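Local atomic coordinates of NAD nucleotidase (Haemophilus influenzae, PDB entry 3ZTV), a protein that hydrolyses NAD to adenosine and nicotinamide riboside in the periplasm, combining pyrophosphatase and 5'-nucleotidase activities. Residues I43-L56 against E263-G275. Sequence-based numbering, arbitrary orientation.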
loop_
_atom_site.group_PDB
_atom_site.type_symbol
_atom_site.label_atom_id
_atom_site.label_comp_id
_atom_site.label_asym_id
_atom_site.label_seq_id
_atom_site.Cartn_x
_atom_site.Cartn_y
_atom_site.Cartn_z
ATOM N N ILE A 43 -32.044 -16.729 -20.236
ATOM C CA ILE A 43 -30.672 -17.202 -20.053
ATOM C C ILE A 43 -30.388 -17.524 -18.596
ATOM O O ILE A 43 -31.053 -17.030 -17.685
ATOM C CB ILE A 43 -29.621 -16.168 -20.523
ATOM C CG1 ILE A 43 -29.881 -14.786 -19.911
ATOM C CG2 ILE A 43 -29.589 -16.081 -22.042
ATOM C CD1 ILE A 43 -28.715 -13.809 -20.069
ATOM N N GLY A 44 -29.408 -18.392 -18.384
ATOM C CA GLY A 44 -28.863 -18.592 -17.061
ATOM C C GLY A 44 -29.641 -19.511 -16.145
ATOM O O GLY A 44 -30.367 -20.406 -16.591
ATOM N N GLY A 45 -29.483 -19.276 -14.846
ATOM C CA GLY A 45 -30.030 -20.148 -13.826
ATOM C C GLY A 45 -29.006 -21.182 -13.395
ATOM O O GLY A 45 -28.176 -21.622 -14.198
ATOM N N PHE A 46 -29.048 -21.564 -12.124
ATOM C CA PHE A 46 -28.033 -22.465 -11.599
ATOM C C PHE A 46 -28.184 -23.916 -12.046
ATOM O O PHE A 46 -27.213 -24.666 -12.003
ATOM C CB PHE A 46 -27.904 -22.365 -10.075
ATOM C CG PHE A 46 -26.488 -22.137 -9.615
ATOM C CD1 PHE A 46 -25.617 -23.207 -9.451
ATOM C CD2 PHE A 46 -26.023 -20.855 -9.363
ATOM C CE1 PHE A 46 -24.316 -23.005 -9.041
ATOM C CE2 PHE A 46 -24.710 -20.650 -8.953
ATOM C CZ PHE A 46 -23.863 -21.729 -8.788
ATOM N N SER A 47 -29.376 -24.329 -12.474
ATOM C CA SER A 47 -29.505 -25.682 -13.004
ATOM C C SER A 47 -28.667 -25.824 -14.275
ATOM O O SER A 47 -27.943 -26.814 -14.442
ATOM C CB SER A 47 -30.964 -26.028 -13.281
ATOM O OG SER A 47 -31.064 -27.349 -13.787
ATOM N N ALA A 48 -28.757 -24.841 -15.169
ATOM C CA ALA A 48 -27.927 -24.826 -16.372
ATOM C C ALA A 48 -26.441 -24.729 -16.026
ATOM O O ALA A 48 -25.620 -25.406 -16.645
ATOM C CB ALA A 48 -28.344 -23.687 -17.293
ATOM N N VAL A 49 -26.082 -23.890 -15.054
ATOM C CA VAL A 49 -24.677 -23.759 -14.647
ATOM C C VAL A 49 -24.113 -25.115 -14.234
ATOM O O VAL A 49 -23.075 -25.561 -14.750
ATOM C CB VAL A 49 -24.481 -22.742 -13.493
ATOM C CG1 VAL A 49 -23.109 -22.894 -12.874
ATOM C CG2 VAL A 49 -24.673 -21.322 -13.997
ATOM N N ASN A 50 -24.791 -25.777 -13.304
ATOM C CA ASN A 50 -24.276 -27.040 -12.801
ATOM C C ASN A 50 -24.260 -28.144 -13.855
ATOM O O ASN A 50 -23.307 -28.926 -13.924
ATOM C CB ASN A 50 -25.015 -27.464 -11.528
ATOM C CG ASN A 50 -24.591 -26.645 -10.310
ATOM O OD1 ASN A 50 -23.568 -25.962 -10.326
ATOM N ND2 ASN A 50 -25.383 -26.717 -9.247
ATOM N N ALA A 51 -25.296 -28.196 -14.681
ATOM C CA ALA A 51 -25.330 -29.169 -15.771
ATOM C C ALA A 51 -24.156 -28.961 -16.725
ATOM O O ALA A 51 -23.485 -29.916 -17.120
ATOM C CB ALA A 51 -26.654 -29.082 -16.528
ATOM N N LYS A 52 -23.913 -27.718 -17.115
ATOM C CA LYS A 52 -22.822 -27.434 -18.040
ATOM C C LYS A 52 -21.445 -27.706 -17.423
ATOM O O LYS A 52 -20.571 -28.296 -18.073
ATOM C CB LYS A 52 -22.916 -26.001 -18.584
ATOM C CG LYS A 52 -21.850 -25.663 -19.624
ATOM C CD LYS A 52 -22.343 -25.815 -21.053
ATOM C CE LYS A 52 -22.582 -27.261 -21.437
ATOM N NZ LYS A 52 -22.757 -27.420 -22.924
ATOM N N LEU A 53 -21.238 -27.286 -16.178
ATOM C CA LEU A 53 -19.991 -27.596 -15.480
ATOM C C LEU A 53 -19.784 -29.111 -15.387
ATOM O O LEU A 53 -18.678 -29.605 -15.624
ATOM C CB LEU A 53 -19.968 -26.967 -14.080
ATOM C CG LEU A 53 -19.821 -25.447 -13.998
ATOM C CD1 LEU A 53 -20.011 -24.992 -12.549
ATOM C CD2 LEU A 53 -18.484 -24.983 -14.545
ATOM N N ASN A 54 -20.843 -29.849 -15.062
ATOM C CA ASN A 54 -20.731 -31.292 -14.926
ATOM C C ASN A 54 -20.340 -31.949 -16.238
ATOM O O ASN A 54 -19.489 -32.837 -16.265
ATOM C CB ASN A 54 -22.036 -31.899 -14.399
ATOM C CG ASN A 54 -22.236 -31.655 -12.911
ATOM O OD1 ASN A 54 -21.300 -31.269 -12.214
ATOM N ND2 ASN A 54 -23.450 -31.896 -12.419
ATOM N N LYS A 55 -20.953 -31.518 -17.330
ATOM C CA LYS A 55 -20.642 -32.108 -18.622
ATOM C C LYS A 55 -19.244 -31.734 -19.105
ATOM O O LYS A 55 -18.522 -32.576 -19.642
ATOM C CB LYS A 55 -21.700 -31.723 -19.652
ATOM C CG LYS A 55 -23.022 -32.419 -19.411
ATOM C CD LYS A 55 -24.026 -32.132 -20.502
ATOM C CE LYS A 55 -24.722 -30.802 -20.278
ATOM N NZ LYS A 55 -25.920 -30.663 -21.164
ATOM N N LEU A 56 -18.848 -30.480 -18.920
ATOM C CA LEU A 56 -17.532 -30.052 -19.400
ATOM C C LEU A 56 -16.394 -30.660 -18.590
ATOM O O LEU A 56 -15.378 -31.078 -19.154
ATOM C CB LEU A 56 -17.410 -28.527 -19.442
ATOM C CG LEU A 56 -18.337 -27.824 -20.439
ATOM C CD1 LEU A 56 -18.164 -26.306 -20.344
ATOM C CD2 LEU A 56 -18.106 -28.318 -21.874
ATOM N N GLU A 263 -13.352 -12.718 -17.496
ATOM C CA GLU A 263 -14.537 -12.736 -16.637
ATOM C C GLU A 263 -15.642 -13.502 -17.372
ATOM O O GLU A 263 -15.528 -13.766 -18.588
ATOM C CB GLU A 263 -14.983 -11.302 -16.334
ATOM C CG GLU A 263 -15.987 -11.160 -15.203
ATOM C CD GLU A 263 -16.137 -9.735 -14.715
ATOM O OE1 GLU A 263 -15.850 -8.785 -15.464
ATOM O OE2 GLU A 263 -16.547 -9.550 -13.554
ATOM N N GLY A 264 -16.705 -13.848 -16.640
ATOM C CA GLY A 264 -17.815 -14.627 -17.171
ATOM C C GLY A 264 -19.165 -13.934 -17.033
ATOM O O GLY A 264 -20.156 -14.536 -16.598
ATOM N N TRP A 265 -19.215 -12.666 -17.427
ATOM C CA TRP A 265 -20.463 -11.896 -17.386
ATOM C C TRP A 265 -20.992 -11.852 -15.944
ATOM O O TRP A 265 -20.231 -11.501 -15.035
ATOM C CB TRP A 265 -21.482 -12.457 -18.394
ATOM C CG TRP A 265 -22.469 -11.444 -18.932
ATOM C CD1 TRP A 265 -22.503 -10.105 -18.668
ATOM C CD2 TRP A 265 -23.544 -11.701 -19.847
ATOM N NE1 TRP A 265 -23.543 -9.514 -19.354
ATOM C CE2 TRP A 265 -24.194 -10.473 -20.087
ATOM C CE3 TRP A 265 -24.016 -12.851 -20.491
ATOM C CZ2 TRP A 265 -25.304 -10.365 -20.934
ATOM C CZ3 TRP A 265 -25.109 -12.745 -21.326
ATOM C CH2 TRP A 265 -25.749 -11.511 -21.534
ATOM N N ALA A 266 -22.263 -12.187 -15.711
ATOM C CA ALA A 266 -22.825 -12.227 -14.362
ATOM C C ALA A 266 -24.160 -12.963 -14.369
ATOM O O ALA A 266 -24.634 -13.404 -15.420
ATOM C CB ALA A 266 -22.999 -10.808 -13.811
ATOM N N TYR A 267 -24.752 -13.088 -13.180
ATOM C CA TYR A 267 -26.144 -13.541 -13.003
ATOM C C TYR A 267 -26.411 -14.927 -13.603
ATOM O O TYR A 267 -27.434 -15.152 -14.269
ATOM C CB TYR A 267 -27.149 -12.505 -13.537
ATOM C CG TYR A 267 -27.082 -11.131 -12.892
ATOM C CD1 TYR A 267 -26.395 -10.916 -11.701
ATOM C CD2 TYR A 267 -27.726 -10.048 -13.473
ATOM C CE1 TYR A 267 -26.337 -9.649 -11.118
ATOM C CE2 TYR A 267 -27.687 -8.788 -12.893
ATOM C CZ TYR A 267 -26.986 -8.596 -11.714
ATOM O OH TYR A 267 -26.926 -7.345 -11.129
ATOM N N SER A 268 -25.487 -15.848 -13.338
ATOM C CA SER A 268 -25.537 -17.249 -13.776
ATOM C C SER A 268 -25.694 -17.454 -15.289
ATOM O O SER A 268 -26.173 -18.497 -15.713
ATOM C CB SER A 268 -26.546 -18.090 -12.955
ATOM O OG SER A 268 -27.874 -17.606 -13.033
ATOM N N ALA A 269 -25.222 -16.502 -16.097
ATOM C CA ALA A 269 -25.477 -16.552 -17.544
ATOM C C ALA A 269 -24.432 -17.305 -18.356
ATOM O O ALA A 269 -24.749 -17.772 -19.457
ATOM C CB ALA A 269 -25.626 -15.144 -18.102
ATOM N N VAL A 270 -23.215 -17.427 -17.818
ATOM C CA VAL A 270 -22.076 -17.916 -18.603
ATOM C C VAL A 270 -21.223 -18.879 -17.808
ATOM O O VAL A 270 -20.971 -18.658 -16.614
ATOM C CB VAL A 270 -21.175 -16.727 -19.079
ATOM C CG1 VAL A 270 -19.776 -17.197 -19.532
ATOM C CG2 VAL A 270 -21.868 -15.961 -20.195
ATOM N N VAL A 271 -20.777 -19.941 -18.472
ATOM C CA VAL A 271 -19.672 -20.747 -17.976
ATOM C C VAL A 271 -18.474 -20.481 -18.884
ATOM O O VAL A 271 -18.533 -20.763 -20.087
ATOM C CB VAL A 271 -20.021 -22.249 -17.951
ATOM C CG1 VAL A 271 -18.760 -23.096 -17.744
ATOM C CG2 VAL A 271 -21.055 -22.543 -16.866
ATOM N N GLY A 272 -17.407 -19.915 -18.319
ATOM C CA GLY A 272 -16.183 -19.707 -19.079
ATOM C C GLY A 272 -15.366 -20.988 -19.120
ATOM O O GLY A 272 -15.306 -21.730 -18.147
ATOM N N ASP A 273 -14.716 -21.219 -20.253
ATOM C CA ASP A 273 -14.041 -22.486 -20.564
ATOM C C ASP A 273 -12.713 -22.134 -21.252
ATOM O O ASP A 273 -12.701 -21.726 -22.416
ATOM C CB ASP A 273 -14.999 -23.242 -21.501
ATOM C CG ASP A 273 -14.433 -24.529 -22.091
ATOM O OD1 ASP A 273 -13.273 -24.895 -21.842
ATOM O OD2 ASP A 273 -15.204 -25.176 -22.845
ATOM N N LEU A 274 -11.610 -22.217 -20.502
ATOM C CA LEU A 274 -10.279 -21.842 -20.986
ATOM C C LEU A 274 -9.317 -23.008 -20.804
ATOM O O LEU A 274 -8.999 -23.390 -19.681
ATOM C CB LEU A 274 -9.746 -20.586 -20.263
ATOM C CG LEU A 274 -8.489 -19.961 -20.884
ATOM C CD1 LEU A 274 -8.879 -19.246 -22.164
ATOM C CD2 LEU A 274 -7.793 -18.997 -19.925
ATOM N N GLY A 275 -8.849 -23.558 -21.920
ATOM C CA GLY A 275 -7.829 -24.591 -21.896
ATOM C C GLY A 275 -6.462 -23.945 -21.928
ATOM O O GLY A 275 -6.177 -23.094 -22.780
HETATM O O HOH W 1 -30.144 -16.166 -14.262
#
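Trp265 and Ile43 open a helix-on-sheet contact in the calcineurin-like phosphoesterase fold of this two-zinc enzyme, where helix 46-56 covers strand 270-275 of a mixed sheet. The axes run nearly parallel, 20° apart, and approach to 8.9 Å. CD1 of Ile43 lies 4.0 Å from CZ3 of Trp265, the two side chains crossing at about a right angle. The type I' turn from Ala266 to Ala269 follows. In it Tyr267 O takes a hydrogen bond from a water, which also receives a weak one from Gly45 N.

Ser268 supplies the polar link. Its OG accepts a hydrogen bond from Gly45 N at 2.9 Å with an N-H...O angle of 145°, a bent bond that reaches the N-cap residue of the helix. The same hydroxyl is also hydrogen-bonded with Tyr24 O, which ties the turn to a third piece of chain. Val49 CG2 lies 3.6 Å from the carbonyl O of Ser268. At the last position of the turn, Ala269 CB meets Ile43 CD1 at 3.9 Å.

Val271 is the main apolar contact of the strand: CG1, anti to the backbone N (chi1 167°), packs 3.7 Å from Leu53 CD2 and meets Leu56 CD1 tip to tip. Both leucines also touch Leu16 on the neighbouring strand 11-18, so the helix spans more than one strand. Asp273 directs its carboxylate to Arg288 as a salt bridge and to Tyr60 as a hydrogen bond, while its OD2 passes 4.0 Å from Leu56 CD1.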